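Local coordinates for acetylxylan esterase A (Aspergillus awamori, PDB 5X6S), which removes acetyl side groups from the backbone of acetylated xylans, as a secreted serine esterase of carbohydrate esterase family 1, at residues T85-G90 and A130-L135; G74-S79 and A122-V127; T15-Y20 and A96-W101. All coordinates share one frame; numbering follows the deposited sequence.

After strand 3-7 the chain enters strand 18-23, whose entry residues return in contact 3 to helix 91-106 and close the widest loop, with 75 residues between its segments. The loop that follows strand 63-68 then supplies residues 74-79 to contact 2 and 85-90 to contact 1, both answered by helix 120-131 and its C-terminal exit. No pair is nested: all three contacts cross one another along the chain. Together they tie one edge region of the alpha/beta-hydrolase sheet, the long loop and two neighbouring helices. Trp76 packs on Val17 between contacts 2 and 3, and Tyr132 on Ala96 between contacts 1 and 3.

Contact 1: T85-G90 and A130-L135; sequences THNGGG and ATYPEL. With NA (sodium ion), chain G.
His86 and Tyr132 join a type II beta turn, Thr85 to Gly88, to the C-terminal end of helix 120-131 in this alpha/beta-hydrolase fold. Two hydrogen bonds cross the contact. His86 ND1 donates to Thr131 O at 2.8 Å, nearly in the plane of the imidazole and close to the C=O direction, so the ring takes up a carbonyl at the end of the helix. The second bond runs from the backbone N of Asn87 to Tyr132 OH, 2.8 Å, with an angle of 138° at the hydrogen. A water bridges the same phenol oxygen to Thr85 O.

Packing accompanies these bonds. The His86 and Tyr132 rings lie obliquely, planes 42° apart, while Thr131 CG2 rests 3.7 Å from Thr85 N. Tyr184 of the same chain as His86 stacks on the imidazole. With CG anti to the backbone N (chi1 179°), His86 also turns its CE1 edge to Glu134 OE2, 3.1 Å away, and the carboxylate stands steeply to the ring.

Charge and metal link the contact to the second subunit. Asp109 of that subunit is hydrogen-bonded through OD2 to both His86 NE2 and Asn87 ND2; together with Glu134 beside CE1 it would probably favour a positive imidazole. A sodium ion is bound by Glu134 O of each subunit, at 2.9 Å from the Glu134 O of this chain.

Contact 2: G74-S79 and A122-V127; sequences GCWDVS and AMMTNV
Val78 is the bump that fits against helix 120-131, the helix that follows the probable nucleophile elbow of this alpha/beta-hydrolase. Its two methyls divide the work. CG1 presses into the hollow between Met124 and Val127, 3.6 Å from Met124 CA and 3.9 Å from Val127 CG2, close enough to the backbone to meet the helix surface itself. CG2 turns to Met123 and lies 3.9 Å from Met123 SD, where the two side chains cross at about a right angle. The valine therefore touches three helix residues, of which Met123 and Val127 lie one turn apart.

Met124 is the answering bump on the helix. A chi1 of 177° swings its chain away from its own amide, and bends at both chi2 and chi3 then fold the methyl back under the loop. CE reaches Asp77 O at 3.3 Å and Trp76 CE3 at 4.1 Å, approaching the indole obliquely. The methionine thus fills the hollow between the Trp76 side chain and the Asp77-Val78 backbone. On its other sides it packs against Asn91, Ser92 and Ile95 of helix 91-106 and Ile37 of strand 33-37.

No hydrogen bond joins the two segments; the loop's shape is held from within and from its surroundings. Cys75 forms a disulfide with Cys40, and Trp76 N donates to Ser120 OG, next to Ser119, probably the catalytic nucleophile. Asp77 points away from the helix; its OD2 is hydrogen-bonded to Ser80 OG, and it makes an Asx turn, in which its OD1, met from above the carboxylate plane, accepts from Ser79 N at 3.1 Å.

Contact 3: T15-Y20 and A96-W101; sequences TNVGMY and ANMVTW
Met19 and Met98 lie alongside each other between strand 18-23 and helix 91-106, at the interface between the sheet and a helix layer of the alpha/beta-hydrolase fold. The two extended chains run past one another in opposite directions, so each sulfur meets the methylenes of its partner: Met19 SD is 3.5 Å from Met98 CG, and Met98 SD is 3.7 Å from Met19 CB. Beyond this overlap each methyl finds a target of its own. Met98 CE reaches the start of the strand, 3.3 Å from Gly18 O, and touches Val17 CG1 closely at 3.5 Å, crossing that side chain at about a right angle. Met19 CE goes the other way along the helix to Trp101, and Met19 SD makes an oblique Met-aromatic contact, 5.3 Å from the centroid of the six-membered ring of Trp101.

All three torsions of Met19 lie near 180°, which stretches it straight across the gap to the helix; the Met98 chain is likewise extended beyond CG. The segment axes approach to 9.8 Å, their directions 35° apart.

Further out, backbone hydrogen bonds to Ser68 and Val7 hold Gly18 and Met19 in the sheet between strands 63-68 and 3-7. Met98 also packs on Ile65 and Pro67 of strand 63-68, while Met19 and Trp101 share Val7. Ser104 of the second subunit packs on Trp101. Met19 CE, approaching that indole obliquely, sits 3.7 Å from Trp101 CE3.

Contact 1: T85-G90 and A130-L135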
ATOM      1  N   THR A  85      12.970  11.693  -6.191  1.00 18.85           N
ATOM      2  CA  THR A  85      12.286  12.066  -4.956  1.00 18.85           C
ATOM      3  C   THR A  85      10.809  11.692  -5.043  1.00 17.87           C
ATOM      4  O   THR A  85      10.166  11.942  -6.061  1.00 17.36           O
ATOM      5  CB  THR A  85      12.491  13.565  -4.637  1.00 20.06           C
ATOM      6  OG1 THR A  85      12.121  14.328  -5.762  1.00 24.71           O
ATOM      7  CG2 THR A  85      13.964  13.891  -4.410  1.00 21.55           C
ATOM      8  N   HIS A  86      10.285  11.110  -3.970  1.00 18.00           N
ATOM      9  CA  HIS A  86       8.831  10.858  -3.821  1.00 18.28           C
ATOM     10  C   HIS A  86       8.119  12.195  -4.089  1.00 17.85           C
ATOM     11  O   HIS A  86       8.470  13.232  -3.462  1.00 17.39           O
ATOM     12  CB  HIS A  86       8.527  10.393  -2.377  1.00 17.88           C
ATOM     13  CG  HIS A  86       7.083  10.119  -2.085  1.00 18.19           C
ATOM     14  ND1 HIS A  86       6.412   9.009  -2.570  1.00 19.80           N
ATOM     15  CD2 HIS A  86       6.193  10.782  -1.309  1.00 18.25           C
ATOM     16  CE1 HIS A  86       5.176   9.005  -2.111  1.00 20.13           C
ATOM     17  NE2 HIS A  86       5.017  10.067  -1.341  1.00 19.53           N
ATOM     18  N   ASN A  87       7.157  12.181  -4.996  1.00 17.48           N
ATOM     19  CA  ASN A  87       6.399  13.364  -5.365  1.00 18.47           C
ATOM     20  C   ASN A  87       7.270  14.492  -5.981  1.00 18.41           C
ATOM     21  O   ASN A  87       6.871  15.648  -6.025  1.00 20.61           O
ATOM     22  CB  ASN A  87       5.560  13.857  -4.147  1.00 19.37           C
ATOM     23  CG  ASN A  87       4.464  12.889  -3.753  1.00 19.16           C
ATOM     24  OD1 ASN A  87       4.081  12.032  -4.529  1.00 21.72           O
ATOM     25  ND2 ASN A  87       3.981  13.001  -2.539  1.00 20.21           N
ATOM     26  N   GLY A  88       8.434  14.144  -6.510  1.00 18.33           N
ATOM     27  CA  GLY A  88       9.297  15.085  -7.180  1.00 19.02           C
ATOM     28  C   GLY A  88       8.860  15.554  -8.566  1.00 18.82           C
ATOM     29  O   GLY A  88       9.466  16.446  -9.124  1.00 20.22           O
ATOM     30  N   GLY A  89       7.892  14.882  -9.180  1.00 17.73           N
ATOM     31  CA  GLY A  89       7.362  15.310 -10.496  1.00 18.07           C
ATOM     32  C   GLY A  89       8.098  14.767 -11.699  1.00 17.44           C
ATOM     33  O   GLY A  89       7.773  15.113 -12.847  1.00 17.43           O
ATOM     34  N   GLY A  90       9.114  13.929 -11.468  1.00 16.41           N
ATOM     35  CA  GLY A  90       9.888  13.358 -12.570  1.00 16.76           C
ATOM     36  C   GLY A  90       9.208  12.156 -13.209  1.00 17.26           C
ATOM     37  O   GLY A  90       8.048  11.841 -12.849  1.00 16.76           O
ATOM     38  N   ALA A 130      12.161   2.757  -4.521  1.00 15.97           N
ATOM     39  CA  ALA A 130      12.645   3.741  -3.551  1.00 16.20           C
ATOM     40  C   ALA A 130      11.768   4.982  -3.441  1.00 16.31           C
ATOM     41  O   ALA A 130      11.637   5.556  -2.347  1.00 16.46           O
ATOM     42  CB  ALA A 130      14.040   4.156  -3.929  1.00 17.19           C
ATOM     43  N   THR A 131      11.195   5.425  -4.552  1.00 16.31           N
ATOM     44  CA  THR A 131      10.444   6.694  -4.570  1.00 16.01           C
ATOM     45  C   THR A 131       8.948   6.484  -4.271  1.00 16.24           C
ATOM     46  O   THR A 131       8.344   7.339  -3.635  1.00 16.85           O
ATOM     47  CB  THR A 131      10.585   7.451  -5.908  1.00 16.87           C
ATOM     48  OG1 THR A 131      10.345   6.559  -7.007  1.00 15.92           O
ATOM     49  CG2 THR A 131      11.978   8.100  -6.056  1.00 15.38           C
ATOM     50  N   TYR A 132       8.358   5.378  -4.764  1.00 16.92           N
ATOM     51  CA  TYR A 132       6.943   4.995  -4.513  1.00 17.09           C
ATOM     52  C   TYR A 132       6.822   3.584  -3.880  1.00 18.52           C
ATOM     53  O   TYR A 132       6.072   2.741  -4.353  1.00 18.93           O
ATOM     54  CB  TYR A 132       6.063   5.209  -5.795  1.00 16.79           C
ATOM     55  CG  TYR A 132       6.231   6.609  -6.262  1.00 16.52           C
ATOM     56  CD1 TYR A 132       5.393   7.626  -5.794  1.00 18.30           C
ATOM     57  CD2 TYR A 132       7.306   6.970  -7.088  1.00 16.86           C
ATOM     58  CE1 TYR A 132       5.601   8.933  -6.158  1.00 16.61           C
ATOM     59  CE2 TYR A 132       7.516   8.282  -7.464  1.00 16.71           C
ATOM     60  CZ  TYR A 132       6.661   9.263  -6.967  1.00 17.40           C
ATOM     61  OH  TYR A 132       6.896  10.571  -7.301  1.00 18.47           O
ATOM     62  N   PRO A 133       7.589   3.316  -2.777  1.00 20.03           N
ATOM     63  CA  PRO A 133       7.548   1.963  -2.165  1.00 18.91           C
ATOM     64  C   PRO A 133       6.138   1.481  -1.811  1.00 18.38           C
ATOM     65  O   PRO A 133       5.851   0.292  -1.916  1.00 18.54           O
ATOM     66  CB  PRO A 133       8.390   2.135  -0.891  1.00 18.62           C
ATOM     67  CG  PRO A 133       8.344   3.618  -0.599  1.00 18.69           C
ATOM     68  CD  PRO A 133       8.407   4.238  -1.968  1.00 19.18           C
ATOM     69  N   GLU A 134       5.257   2.424  -1.455  1.00 18.64           N
ATOM     70  CA  GLU A 134       3.858   2.166  -1.077  1.00 17.62           C
ATOM     71  C   GLU A 134       3.015   1.501  -2.150  1.00 18.35           C
ATOM     72  O   GLU A 134       2.040   0.868  -1.828  1.00 18.08           O
ATOM     73  CB  GLU A 134       3.157   3.464  -0.619  1.00 18.23           C
ATOM     74  CG  GLU A 134       2.843   4.519  -1.721  1.00 18.92           C
ATOM     75  CD  GLU A 134       4.006   5.419  -2.129  1.00 18.93           C
ATOM     76  OE1 GLU A 134       5.138   5.213  -1.625  1.00 18.57           O
ATOM     77  OE2 GLU A 134       3.807   6.346  -2.961  1.00 18.03           O
ATOM     78  N   LEU A 135       3.392   1.654  -3.431  1.00 17.68           N
ATOM     79  CA  LEU A 135       2.591   1.104  -4.512  1.00 16.68           C
ATOM     80  C   LEU A 135       2.847  -0.395  -4.832  1.00 16.08           C
ATOM     81  O   LEU A 135       1.975  -1.066  -5.394  1.00 15.81           O
ATOM     82  CB  LEU A 135       2.790   1.939  -5.786  1.00 15.48           C
ATOM     83  CG  LEU A 135       2.282   3.365  -5.729  1.00 16.05           C
ATOM     84  CD1 LEU A 135       2.610   4.074  -7.050  1.00 19.86           C
ATOM     85  CD2 LEU A 135       0.794   3.461  -5.400  1.00 19.11           C
TER
HETATM   86 NA    NA G 305      -0.459   0.284  -0.392  1.00 29.11          NA
HETATM   87  O   HOH W   1       9.080  11.194  -8.576  1.00 17.11           O
HETATM   88  O   HOH W   2      -0.232   2.384   0.746  1.00 35.54           O
HETATM   89  O   HOH W   3      -0.431  -1.281  -1.631  1.00 39.25           O

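Contact 2: G74-S79 and A122-V127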
ATOM      1  N   GLY A  74      15.492   7.278 -25.845  1.00 22.36           N
ATOM      2  CA  GLY A  74      14.595   6.323 -25.206  1.00 21.29           C
ATOM      3  C   GLY A  74      15.000   5.801 -23.830  1.00 20.87           C
ATOM      4  O   GLY A  74      14.349   4.887 -23.310  1.00 20.43           O
ATOM      5  N   CYS A  75      16.035   6.368 -23.218  1.00 18.81           N
ATOM      6  CA  CYS A  75      16.397   5.950 -21.867  1.00 19.74           C
ATOM      7  C   CYS A  75      15.453   6.625 -20.862  1.00 18.16           C
ATOM      8  O   CYS A  75      14.807   7.635 -21.190  1.00 18.89           O
ATOM      9  CB  CYS A  75      17.817   6.331 -21.498  1.00 20.90           C
ATOM     10  SG  CYS A  75      19.127   5.664 -22.568  1.00 21.72           S
ATOM     11  N   TRP A  76      15.444   6.111 -19.634  1.00 17.40           N
ATOM     12  CA  TRP A  76      14.712   6.728 -18.523  1.00 16.89           C
ATOM     13  C   TRP A  76      15.490   7.770 -17.736  1.00 17.18           C
ATOM     14  O   TRP A  76      16.665   7.620 -17.514  1.00 18.98           O
ATOM     15  CB  TRP A  76      14.192   5.630 -17.585  1.00 16.96           C
ATOM     16  CG  TRP A  76      13.106   4.822 -18.262  1.00 17.07           C
ATOM     17  CD1 TRP A  76      13.237   3.610 -18.905  1.00 15.71           C
ATOM     18  CD2 TRP A  76      11.740   5.246 -18.465  1.00 18.32           C
ATOM     19  NE1 TRP A  76      12.007   3.251 -19.471  1.00 18.19           N
ATOM     20  CE2 TRP A  76      11.086   4.229 -19.219  1.00 16.70           C
ATOM     21  CE3 TRP A  76      11.018   6.393 -18.088  1.00 18.93           C
ATOM     22  CZ2 TRP A  76       9.738   4.303 -19.554  1.00 17.67           C
ATOM     23  CZ3 TRP A  76       9.665   6.469 -18.411  1.00 18.55           C
ATOM     24  CH2 TRP A  76       9.047   5.424 -19.161  1.00 18.23           C
ATOM     25  N   ASP A  77      14.813   8.839 -17.294  1.00 18.13           N
ATOM     26  CA  ASP A  77      15.391   9.737 -16.286  1.00 18.44           C
ATOM     27  C   ASP A  77      15.460   9.018 -14.934  1.00 18.81           C
ATOM     28  O   ASP A  77      14.432   8.806 -14.255  1.00 18.51           O
ATOM     29  CB  ASP A  77      14.606  11.056 -16.162  1.00 18.17           C
ATOM     30  CG  ASP A  77      15.210  12.002 -15.141  1.00 20.29           C
ATOM     31  OD1 ASP A  77      16.411  11.805 -14.771  1.00 19.59           O
ATOM     32  OD2 ASP A  77      14.465  12.919 -14.678  1.00 20.20           O
ATOM     33  N   VAL A  78      16.667   8.600 -14.591  1.00 18.35           N
ATOM     34  CA  VAL A  78      16.980   8.015 -13.276  1.00 20.08           C
ATOM     35  C   VAL A  78      18.112   8.841 -12.564  1.00 20.32           C
ATOM     36  O   VAL A  78      18.823   8.339 -11.654  1.00 20.91           O
ATOM     37  CB  VAL A  78      17.286   6.507 -13.369  1.00 18.79           C
ATOM     38  CG1 VAL A  78      16.002   5.730 -13.698  1.00 19.67           C
ATOM     39  CG2 VAL A  78      18.398   6.231 -14.405  1.00 20.25           C
ATOM     40  N   SER A  79      18.212  10.124 -12.963  1.00 20.14           N
ATOM     41  CA  SER A  79      19.292  11.016 -12.530  1.00 20.57           C
ATOM     42  C   SER A  79      18.888  12.320 -11.851  1.00 20.40           C
ATOM     43  O   SER A  79      19.614  12.813 -11.004  1.00 20.78           O
ATOM     44  CB  SER A  79      20.203  11.317 -13.718  1.00 20.46           C
ATOM     45  OG  SER A  79      19.550  11.998 -14.766  1.00 19.13           O
ATOM     46  N   ALA A 122      15.342  -1.373 -15.797  1.00 16.26           N
ATOM     47  CA  ALA A 122      15.707  -1.973 -14.501  1.00 15.88           C
ATOM     48  C   ALA A 122      16.247  -0.915 -13.535  1.00 16.06           C
ATOM     49  O   ALA A 122      15.990  -1.005 -12.316  1.00 16.28           O
ATOM     50  CB  ALA A 122      16.689  -3.098 -14.675  1.00 15.24           C
ATOM     51  N   MET A 123      17.001   0.046 -14.057  1.00 16.22           N
ATOM     52  CA  MET A 123      17.414   1.200 -13.234  1.00 17.68           C
ATOM     53  C   MET A 123      16.160   1.912 -12.659  1.00 17.47           C
ATOM     54  O   MET A 123      16.084   2.232 -11.469  1.00 16.39           O
ATOM     55  CB  MET A 123      18.198   2.186 -14.027  1.00 17.61           C
ATOM     56  CG  MET A 123      19.459   1.639 -14.701  1.00 20.25           C
ATOM     57  SD  MET A 123      20.310   2.999 -15.464  1.00 20.74           S
ATOM     58  CE  MET A 123      21.169   2.205 -16.810  1.00 21.70           C
ATOM     59  N   MET A 124      15.190   2.145 -13.529  1.00 16.17           N
ATOM     60  CA  MET A 124      13.934   2.799 -13.129  1.00 15.84           C
ATOM     61  C   MET A 124      13.151   1.904 -12.168  1.00 16.44           C
ATOM     62  O   MET A 124      12.495   2.402 -11.232  1.00 16.02           O
ATOM     63  CB  MET A 124      13.120   3.183 -14.364  1.00 16.08           C
ATOM     64  CG  MET A 124      11.748   3.807 -14.021  1.00 15.44           C
ATOM     65  SD  MET A 124      11.828   5.236 -12.934  1.00 17.17           S
ATOM     66  CE  MET A 124      12.096   6.515 -14.136  1.00 16.59           C
ATOM     67  N   THR A 125      13.261   0.584 -12.316  1.00 16.42           N
ATOM     68  CA  THR A 125      12.600  -0.287 -11.365  1.00 15.19           C
ATOM     69  C   THR A 125      13.096  -0.035  -9.937  1.00 16.41           C
ATOM     70  O   THR A 125      12.296   0.052  -8.995  1.00 15.98           O
ATOM     71  CB  THR A 125      12.724  -1.788 -11.797  1.00 15.34           C
ATOM     72  OG1 THR A 125      12.026  -1.947 -13.032  1.00 15.47           O
ATOM     73  CG2 THR A 125      12.105  -2.725 -10.803  1.00 14.55           C
ATOM     74  N   ASN A 126      14.409   0.075  -9.766  1.00 17.60           N
ATOM     75  CA  ASN A 126      14.980   0.358  -8.467  1.00 16.41           C
ATOM     76  C   ASN A 126      14.525   1.701  -7.989  1.00 16.81           C
ATOM     77  O   ASN A 126      14.204   1.846  -6.858  1.00 18.20           O
ATOM     78  CB  ASN A 126      16.485   0.287  -8.443  1.00 17.44           C
ATOM     79  CG  ASN A 126      16.995  -1.140  -8.408  1.00 16.00           C
ATOM     80  OD1 ASN A 126      16.539  -1.975  -7.668  1.00 19.36           O
ATOM     81  ND2 ASN A 126      17.896  -1.400  -9.268  1.00 14.28           N
ATOM     82  N   VAL A 127      14.486   2.663  -8.871  1.00 18.15           N
ATOM     83  CA  VAL A 127      14.038   4.038  -8.524  1.00 18.00           C
ATOM     84  C   VAL A 127      12.577   4.025  -8.046  1.00 17.20           C
ATOM     85  O   VAL A 127      12.217   4.663  -7.013  1.00 17.02           O
ATOM     86  CB  VAL A 127      14.281   5.038  -9.664  1.00 17.82           C
ATOM     87  CG1 VAL A 127      13.603   6.393  -9.382  1.00 19.35           C
ATOM     88  CG2 VAL A 127      15.778   5.281  -9.871  1.00 17.21           C
TER

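Contact 3: T15-Y20 and A96-W101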
ATOM      1  N   THR A  15       6.552  15.637 -17.258  1.00 18.63           N
ATOM      2  CA  THR A  15       7.605  15.196 -18.148  1.00 18.97           C
ATOM      3  C   THR A  15       7.078  14.413 -19.329  1.00 19.04           C
ATOM      4  O   THR A  15       7.842  13.903 -20.145  1.00 20.41           O
ATOM      5  CB  THR A  15       8.716  14.397 -17.410  1.00 20.63           C
ATOM      6  OG1 THR A  15       8.219  13.136 -16.938  1.00 18.66           O
ATOM      7  CG2 THR A  15       9.354  15.235 -16.282  1.00 19.97           C
ATOM      8  N   ASN A  16       5.762  14.334 -19.478  1.00 19.46           N
ATOM      9  CA  ASN A  16       5.167  13.784 -20.680  1.00 20.05           C
ATOM     10  C   ASN A  16       5.524  12.333 -21.032  1.00 19.34           C
ATOM     11  O   ASN A  16       5.665  11.946 -22.210  1.00 17.73           O
ATOM     12  CB  ASN A  16       5.416  14.719 -21.862  1.00 22.35           C
ATOM     13  CG  ASN A  16       4.335  14.605 -22.898  1.00 29.33           C
ATOM     14  OD1 ASN A  16       3.126  14.433 -22.573  1.00 33.09           O
ATOM     15  ND2 ASN A  16       4.731  14.743 -24.165  1.00 33.21           N
ATOM     16  N   VAL A  17       5.633  11.508 -19.988  1.00 17.68           N
ATOM     17  CA  VAL A  17       5.822  10.076 -20.178  1.00 16.51           C
ATOM     18  C   VAL A  17       4.578   9.483 -20.880  1.00 17.42           C
ATOM     19  O   VAL A  17       3.449   9.868 -20.533  1.00 17.86           O
ATOM     20  CB  VAL A  17       6.072   9.385 -18.806  1.00 16.73           C
ATOM     21  CG1 VAL A  17       6.427   7.932 -18.965  1.00 14.89           C
ATOM     22  CG2 VAL A  17       7.141  10.131 -18.034  1.00 15.87           C
ATOM     23  N   GLY A  18       4.759   8.541 -21.815  1.00 16.65           N
ATOM     24  CA  GLY A  18       3.598   7.831 -22.410  1.00 16.71           C
ATOM     25  C   GLY A  18       3.095   6.682 -21.540  1.00 16.28           C
ATOM     26  O   GLY A  18       3.882   6.073 -20.818  1.00 15.19           O
ATOM     27  N   MET A  19       1.808   6.376 -21.608  1.00 15.71           N
ATOM     28  CA  MET A  19       1.249   5.268 -20.887  1.00 16.75           C
ATOM     29  C   MET A  19       0.512   4.347 -21.848  1.00 15.71           C
ATOM     30  O   MET A  19      -0.384   4.810 -22.560  1.00 17.03           O
ATOM     31  CB  MET A  19       0.275   5.739 -19.815  1.00 16.25           C
ATOM     32  CG  MET A  19      -0.420   4.617 -19.117  1.00 17.31           C
ATOM     33  SD  MET A  19      -1.551   5.169 -17.858  1.00 16.97           S
ATOM     34  CE  MET A  19      -2.336   3.635 -17.378  1.00 19.12           C
ATOM     35  N   TYR A  20       0.908   3.093 -21.894  1.00 15.17           N
ATOM     36  CA  TYR A  20       0.196   2.073 -22.666  1.00 16.73           C
ATOM     37  C   TYR A  20      -0.150   0.937 -21.757  1.00 17.68           C
ATOM     38  O   TYR A  20       0.673   0.518 -20.934  1.00 17.79           O
ATOM     39  CB  TYR A  20       1.005   1.559 -23.851  1.00 17.63           C
ATOM     40  CG  TYR A  20       1.407   2.656 -24.833  1.00 17.32           C
ATOM     41  CD1 TYR A  20       2.464   3.492 -24.565  1.00 18.46           C
ATOM     42  CD2 TYR A  20       0.699   2.865 -25.992  1.00 20.56           C
ATOM     43  CE1 TYR A  20       2.875   4.478 -25.462  1.00 19.71           C
ATOM     44  CE2 TYR A  20       1.080   3.852 -26.904  1.00 17.68           C
ATOM     45  CZ  TYR A  20       2.167   4.658 -26.623  1.00 20.14           C
ATOM     46  OH  TYR A  20       2.520   5.669 -27.465  1.00 21.84           O
ATOM     47  N   ALA A  96       4.053   6.304 -11.291  1.00 13.24           N
ATOM     48  CA  ALA A  96       3.213   6.146 -10.106  1.00 12.94           C
ATOM     49  C   ALA A  96       1.742   6.457 -10.420  1.00 14.28           C
ATOM     50  O   ALA A  96       0.836   5.686 -10.039  1.00 14.97           O
ATOM     51  CB  ALA A  96       3.697   7.031  -9.007  1.00 14.75           C
ATOM     52  N   ASN A  97       1.500   7.571 -11.106  1.00 14.12           N
ATOM     53  CA  ASN A  97       0.168   7.983 -11.491  1.00 15.39           C
ATOM     54  C   ASN A  97      -0.527   7.039 -12.473  1.00 14.93           C
ATOM     55  O   ASN A  97      -1.770   6.857 -12.447  1.00 16.86           O
ATOM     56  CB  ASN A  97       0.199   9.443 -11.964  1.00 15.73           C
ATOM     57  CG  ASN A  97       0.546  10.412 -10.861  1.00 17.63           C
ATOM     58  OD1 ASN A  97       0.404  10.094  -9.681  1.00 18.50           O
ATOM     59  ND2 ASN A  97       1.051  11.592 -11.225  1.00 16.86           N
ATOM     60  N   MET A  98       0.239   6.398 -13.348  1.00 15.31           N
ATOM     61  CA  MET A  98      -0.303   5.368 -14.229  1.00 15.16           C
ATOM     62  C   MET A  98      -0.866   4.212 -13.401  1.00 15.52           C
ATOM     63  O   MET A  98      -1.938   3.645 -13.715  1.00 15.13           O
ATOM     64  CB  MET A  98       0.791   4.805 -15.122  1.00 15.07           C
ATOM     65  CG  MET A  98       1.366   5.774 -16.085  1.00 15.08           C
ATOM     66  SD  MET A  98       2.723   5.102 -17.054  1.00 16.32           S
ATOM     67  CE  MET A  98       3.587   6.564 -17.545  1.00 14.16           C
ATOM     68  N   VAL A  99      -0.126   3.836 -12.363  1.00 14.50           N
ATOM     69  CA  VAL A  99      -0.563   2.813 -11.448  1.00 15.07           C
ATOM     70  C   VAL A  99      -1.894   3.151 -10.803  1.00 15.04           C
ATOM     71  O   VAL A  99      -2.849   2.354 -10.842  1.00 13.69           O
ATOM     72  CB  VAL A  99       0.546   2.448 -10.421  1.00 14.63           C
ATOM     73  CG1 VAL A  99      -0.022   1.631  -9.248  1.00 14.54           C
ATOM     74  CG2 VAL A  99       1.634   1.703 -11.117  1.00 15.36           C
ATOM     75  N   THR A 100      -1.970   4.329 -10.177  1.00 15.69           N
ATOM     76  CA  THR A 100      -3.144   4.650  -9.400  1.00 16.68           C
ATOM     77  C   THR A 100      -4.362   4.820 -10.293  1.00 15.97           C
ATOM     78  O   THR A 100      -5.470   4.435  -9.890  1.00 16.44           O
ATOM     79  CB  THR A 100      -2.920   5.882  -8.512  1.00 17.02           C
ATOM     80  OG1 THR A 100      -2.703   7.025  -9.352  1.00 17.38           O
ATOM     81  CG2 THR A 100      -1.727   5.640  -7.515  1.00 16.35           C
ATOM     82  N   TRP A 101      -4.158   5.346 -11.503  1.00 14.67           N
ATOM     83  CA  TRP A 101      -5.234   5.504 -12.500  1.00 15.97           C
ATOM     84  C   TRP A 101      -5.802   4.126 -12.853  1.00 16.49           C
ATOM     85  O   TRP A 101      -7.024   3.951 -12.902  1.00 16.31           O
ATOM     86  CB  TRP A 101      -4.741   6.180 -13.776  1.00 15.79           C
ATOM     87  CG  TRP A 101      -5.808   6.426 -14.804  1.00 18.34           C
ATOM     88  CD1 TRP A 101      -6.666   7.510 -14.892  1.00 18.64           C
ATOM     89  CD2 TRP A 101      -6.198   5.531 -15.832  1.00 17.59           C
ATOM     90  NE1 TRP A 101      -7.519   7.349 -15.939  1.00 19.86           N
ATOM     91  CE2 TRP A 101      -7.256   6.149 -16.546  1.00 19.98           C
ATOM     92  CE3 TRP A 101      -5.748   4.274 -16.238  1.00 18.23           C
ATOM     93  CZ2 TRP A 101      -7.865   5.540 -17.637  1.00 20.53           C
ATOM     94  CZ3 TRP A 101      -6.330   3.690 -17.320  1.00 20.69           C
ATOM     95  CH2 TRP A 101      -7.404   4.312 -17.999  1.00 20.66           C
TER